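Local coordinates for protein 4,5-DOPA dioxygenase extradiol (Escherichia coli, PDB 2PW6) that opens the aromatic ring of L-DOPA between carbons 4 and 5 in vitro, using a metal-dependent extradiol dioxygenase reaction whose physiological substrate is unknown, at residues 14-23 and 163-175. Sequence-based numbering, arbitrary orientation.
Sequences RMPALFLGHG and RDEGIMLVASGNV. With ZN (zinc ion), chain B.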
loop_
_atom_site.group_PDB
_atom_site.type_symbol
_atom_site.label_atom_id
_atom_site.label_comp_id
_atom_site.label_asym_id
_atom_site.label_seq_id
_atom_site.Cartn_x
_atom_site.Cartn_y
_atom_site.Cartn_z
ATOM N N ARG A 14 -32.113 11.938 -1.446
ATOM C CA ARG A 14 -31.652 10.519 -1.270
ATOM C C ARG A 14 -30.314 10.235 -1.977
ATOM O O ARG A 14 -30.213 10.325 -3.212
ATOM C CB ARG A 14 -32.702 9.528 -1.757
ATOM C CG ARG A 14 -32.146 8.129 -1.821
ATOM C CD ARG A 14 -33.218 7.103 -1.776
ATOM N NE ARG A 14 -32.795 6.132 -0.803
ATOM C CZ ARG A 14 -33.534 5.141 -0.345
ATOM N NH1 ARG A 14 -34.775 4.959 -0.798
ATOM N NH2 ARG A 14 -33.009 4.331 0.583
HETATM N N MSE A 15 -29.298 9.894 -1.187
HETATM C CA MSE A 15 -27.932 9.783 -1.701
HETATM C C MSE A 15 -27.727 8.475 -2.446
HETATM O O MSE A 15 -28.295 7.449 -2.057
HETATM C CB MSE A 15 -26.921 9.899 -0.569
HETATM C CG MSE A 15 -26.824 11.285 0.048
HETATM SE SE MSE A 15 -26.166 12.657 -1.161
HETATM C CE MSE A 15 -24.524 11.850 -1.830
ATOM N N PRO A 16 -26.942 8.517 -3.543
ATOM C CA PRO A 16 -26.538 7.281 -4.226
ATOM C C PRO A 16 -25.437 6.522 -3.454
ATOM O O PRO A 16 -24.703 7.122 -2.668
ATOM C CB PRO A 16 -25.994 7.788 -5.564
ATOM C CG PRO A 16 -25.450 9.166 -5.235
ATOM C CD PRO A 16 -26.395 9.725 -4.201
ATOM N N ALA A 17 -25.366 5.210 -3.659
ATOM C CA ALA A 17 -24.202 4.424 -3.254
ATOM C C ALA A 17 -23.348 4.039 -4.485
ATOM O O ALA A 17 -23.858 3.797 -5.583
ATOM C CB ALA A 17 -24.620 3.193 -2.450
ATOM N N LEU A 18 -22.040 4.011 -4.284
ATOM C CA LEU A 18 -21.083 3.831 -5.354
ATOM C C LEU A 18 -20.055 2.773 -5.018
ATOM O O LEU A 18 -19.417 2.838 -3.963
ATOM C CB LEU A 18 -20.358 5.139 -5.622
ATOM C CG LEU A 18 -20.884 6.047 -6.731
ATOM C CD1 LEU A 18 -22.323 6.461 -6.524
ATOM C CD2 LEU A 18 -19.996 7.267 -6.754
ATOM N N PHE A 19 -19.931 1.791 -5.911
ATOM C CA PHE A 19 -18.806 0.839 -5.923
ATOM C C PHE A 19 -17.873 1.219 -7.051
ATOM O O PHE A 19 -18.287 1.279 -8.189
ATOM C CB PHE A 19 -19.271 -0.618 -6.127
ATOM C CG PHE A 19 -18.127 -1.579 -6.319
ATOM C CD1 PHE A 19 -17.343 -1.959 -5.245
ATOM C CD2 PHE A 19 -17.788 -2.047 -7.609
ATOM C CE1 PHE A 19 -16.285 -2.813 -5.412
ATOM C CE2 PHE A 19 -16.718 -2.897 -7.795
ATOM C CZ PHE A 19 -15.971 -3.289 -6.713
ATOM N N LEU A 20 -16.617 1.489 -6.748
ATOM C CA LEU A 20 -15.677 1.824 -7.787
ATOM C C LEU A 20 -14.603 0.741 -7.882
ATOM O O LEU A 20 -14.044 0.328 -6.864
ATOM C CB LEU A 20 -15.020 3.198 -7.560
ATOM C CG LEU A 20 -15.769 4.545 -7.587
ATOM C CD1 LEU A 20 -16.944 4.538 -8.551
ATOM C CD2 LEU A 20 -16.262 4.914 -6.193
ATOM N N GLY A 21 -14.338 0.289 -9.114
ATOM C CA GLY A 21 -13.157 -0.482 -9.440
ATOM C C GLY A 21 -12.022 0.493 -9.403
ATOM O O GLY A 21 -12.074 1.532 -10.043
ATOM N N HIS A 22 -10.989 0.209 -8.639
ATOM C CA HIS A 22 -9.879 1.124 -8.486
ATOM C C HIS A 22 -8.559 0.602 -9.017
ATOM O O HIS A 22 -8.446 -0.558 -9.314
ATOM C CB HIS A 22 -9.751 1.599 -7.036
ATOM C CG HIS A 22 -9.235 0.565 -6.083
ATOM N ND1 HIS A 22 -9.823 0.325 -4.872
ATOM C CD2 HIS A 22 -8.173 -0.258 -6.144
ATOM C CE1 HIS A 22 -9.163 -0.609 -4.236
ATOM N NE2 HIS A 22 -8.155 -0.983 -4.986
ATOM N N GLY A 23 -7.564 1.478 -9.116
ATOM C CA GLY A 23 -6.199 1.071 -9.475
ATOM C C GLY A 23 -5.163 2.174 -9.365
ATOM O O GLY A 23 -4.633 2.489 -8.278
ATOM N N ARG A 163 -28.763 6.568 3.563
ATOM C CA ARG A 163 -28.837 7.232 2.275
ATOM C C ARG A 163 -29.876 8.365 2.259
ATOM O O ARG A 163 -29.731 9.336 1.516
ATOM C CB ARG A 163 -29.075 6.217 1.161
ATOM C CG ARG A 163 -27.892 5.258 0.932
ATOM C CD ARG A 163 -28.214 4.253 -0.163
ATOM N NE ARG A 163 -28.540 4.932 -1.422
ATOM C CZ ARG A 163 -29.398 4.470 -2.330
ATOM N NH1 ARG A 163 -30.016 3.294 -2.162
ATOM N NH2 ARG A 163 -29.632 5.189 -3.419
ATOM N N ASP A 164 -30.898 8.230 3.101
ATOM C CA ASP A 164 -31.907 9.274 3.333
ATOM C C ASP A 164 -31.475 10.307 4.411
ATOM O O ASP A 164 -32.210 11.253 4.697
ATOM C CB ASP A 164 -33.226 8.618 3.743
ATOM C CG ASP A 164 -33.783 7.684 2.677
ATOM O OD1 ASP A 164 -33.698 8.026 1.485
ATOM O OD2 ASP A 164 -34.327 6.612 3.030
ATOM N N GLU A 165 -30.285 10.127 4.989
ATOM C CA GLU A 165 -29.747 11.048 5.995
ATOM C C GLU A 165 -28.567 11.864 5.482
ATOM O O GLU A 165 -27.746 12.316 6.278
ATOM C CB GLU A 165 -29.339 10.293 7.260
ATOM C CG GLU A 165 -30.499 9.593 7.947
ATOM C CD GLU A 165 -30.078 8.629 9.032
ATOM O OE1 GLU A 165 -28.969 8.774 9.597
ATOM O OE2 GLU A 165 -30.880 7.719 9.336
ATOM N N GLY A 166 -28.497 12.053 4.162
ATOM C CA GLY A 166 -27.437 12.849 3.512
ATOM C C GLY A 166 -26.082 12.163 3.348
ATOM O O GLY A 166 -25.056 12.840 3.130
ATOM N N ILE A 167 -26.065 10.831 3.447
ATOM C CA ILE A 167 -24.797 10.092 3.517
ATOM C C ILE A 167 -24.575 9.250 2.272
ATOM O O ILE A 167 -25.418 8.443 1.896
ATOM C CB ILE A 167 -24.649 9.188 4.806
ATOM C CG1 ILE A 167 -24.964 9.953 6.110
ATOM C CG2 ILE A 167 -23.279 8.457 4.823
ATOM C CD1 ILE A 167 -24.210 11.263 6.307
HETATM N N MSE A 168 -23.421 9.463 1.657
HETATM C CA MSE A 168 -22.996 8.701 0.506
HETATM C C MSE A 168 -22.105 7.526 0.903
HETATM O O MSE A 168 -21.099 7.691 1.579
HETATM C CB MSE A 168 -22.230 9.589 -0.459
HETATM C CG MSE A 168 -21.948 8.887 -1.778
HETATM SE SE MSE A 168 -20.889 9.975 -2.942
HETATM C CE MSE A 168 -19.428 10.539 -1.815
ATOM N N LEU A 169 -22.493 6.344 0.449
ATOM C CA LEU A 169 -21.673 5.165 0.557
ATOM C C LEU A 169 -20.697 5.110 -0.651
ATOM O O LEU A 169 -21.128 5.117 -1.824
ATOM C CB LEU A 169 -22.580 3.935 0.659
ATOM C CG LEU A 169 -23.756 4.118 1.652
ATOM C CD1 LEU A 169 -24.812 3.014 1.581
ATOM C CD2 LEU A 169 -23.310 4.341 3.142
ATOM N N VAL A 170 -19.396 5.132 -0.362
ATOM C CA VAL A 170 -18.376 4.875 -1.392
ATOM C C VAL A 170 -17.567 3.592 -1.060
ATOM O O VAL A 170 -16.730 3.583 -0.168
ATOM C CB VAL A 170 -17.460 6.111 -1.664
ATOM C CG1 VAL A 170 -16.765 6.526 -0.425
ATOM C CG2 VAL A 170 -16.395 5.808 -2.710
ATOM N N ALA A 171 -17.880 2.505 -1.756
ATOM C CA ALA A 171 -17.117 1.236 -1.631
ATOM C C ALA A 171 -16.129 1.146 -2.786
ATOM O O ALA A 171 -16.450 1.540 -3.897
ATOM C CB ALA A 171 -18.038 0.087 -1.648
ATOM N N SER A 172 -14.903 0.721 -2.517
ATOM C CA SER A 172 -13.946 0.548 -3.599
ATOM C C SER A 172 -13.181 -0.764 -3.489
ATOM O O SER A 172 -12.754 -1.165 -2.398
ATOM C CB SER A 172 -13.029 1.772 -3.847
ATOM O OG SER A 172 -11.802 1.746 -3.140
ATOM N N GLY A 173 -13.063 -1.430 -4.641
ATOM C CA GLY A 173 -12.321 -2.688 -4.769
ATOM C C GLY A 173 -12.249 -3.054 -6.235
ATOM O O GLY A 173 -11.954 -2.191 -7.049
ATOM N N ASN A 174 -12.562 -4.318 -6.566
ATOM C CA ASN A 174 -12.354 -4.884 -7.939
ATOM C C ASN A 174 -13.018 -6.243 -7.979
ATOM O O ASN A 174 -12.608 -7.169 -7.238
ATOM C CB ASN A 174 -10.851 -5.077 -8.317
ATOM C CG ASN A 174 -10.068 -3.760 -8.506
ATOM O OD1 ASN A 174 -9.101 -3.488 -7.755
ATOM N ND2 ASN A 174 -10.410 -2.982 -9.553
ATOM N N VAL A 175 -14.052 -6.380 -8.809
ATOM C CA VAL A 175 -14.779 -7.634 -8.928
ATOM C C VAL A 175 -13.950 -8.783 -9.588
ATOM O O VAL A 175 -14.278 -9.989 -9.402
ATOM C CB VAL A 175 -16.136 -7.442 -9.635
ATOM C CG1 VAL A 175 -16.915 -6.313 -8.971
ATOM C CG2 VAL A 175 -15.951 -7.178 -11.158
HETATM ZN ZN ZN B . -6.771 -2.838 -4.350
#
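R163 and M15 grip each other twice. M15 N donates to R163 O, and the R163 side chain returns to M15 O. Along that side chain, CB, CG and CD all run beside M15 O. A bend at chi3 (58°) then turns NE onto this oxygen, 2.6 Å from NE to M15 O. NH2 adds a weak bond to the same oxygen and a salt bridge to E249. NH1 makes a weak hydrogen bond to A244 O and lies near the like-charged R14 NH2. CZ lies under R14 NE, where the two guanidinium groups stack with planes 28° apart. D164 OD1 sits over a face of the R14 guanidinium, 3.1 Å from NE, so this salt bridge rests on charge alone. An alanine in place of R163 would probably leave M15 O without its side-chain donors and E249 without this cationic partner. Selenomethionine M15 packs its CE on M168 CB at 3.5 Å.

Beyond this end, strands 17-21 and 167-173 run parallel inside the mixed central sheet of the LigB-type catalytic domain. L18 N donates to L169 O, A171 N to L18 O, L20 N to A171 O, G173 N to L20 O and H22 N to G173 O. On one face, L20 CD2 meets V170 CG2 near helix 121-130. On the other, F19 CG stands anti to the backbone N (chi1 173°), which carries the ring to the end of strand 167-173, with CE1 beside G173 N and N174 N at the ring edge. Its CE2 reaches V175 CG1 at 3.6 Å.

The strands end at the metal. H22 NE2 binds zinc at 2.4 Å, together with H57 and H234 of the same chain and D86 of the second subunit. H22 ND1 donates in the ring plane to S172 OG (3.0 Å), which also bonds S123. N174 ND2 reaches a lone pair of H22 O at 3.1 Å and bonds S264 O as well.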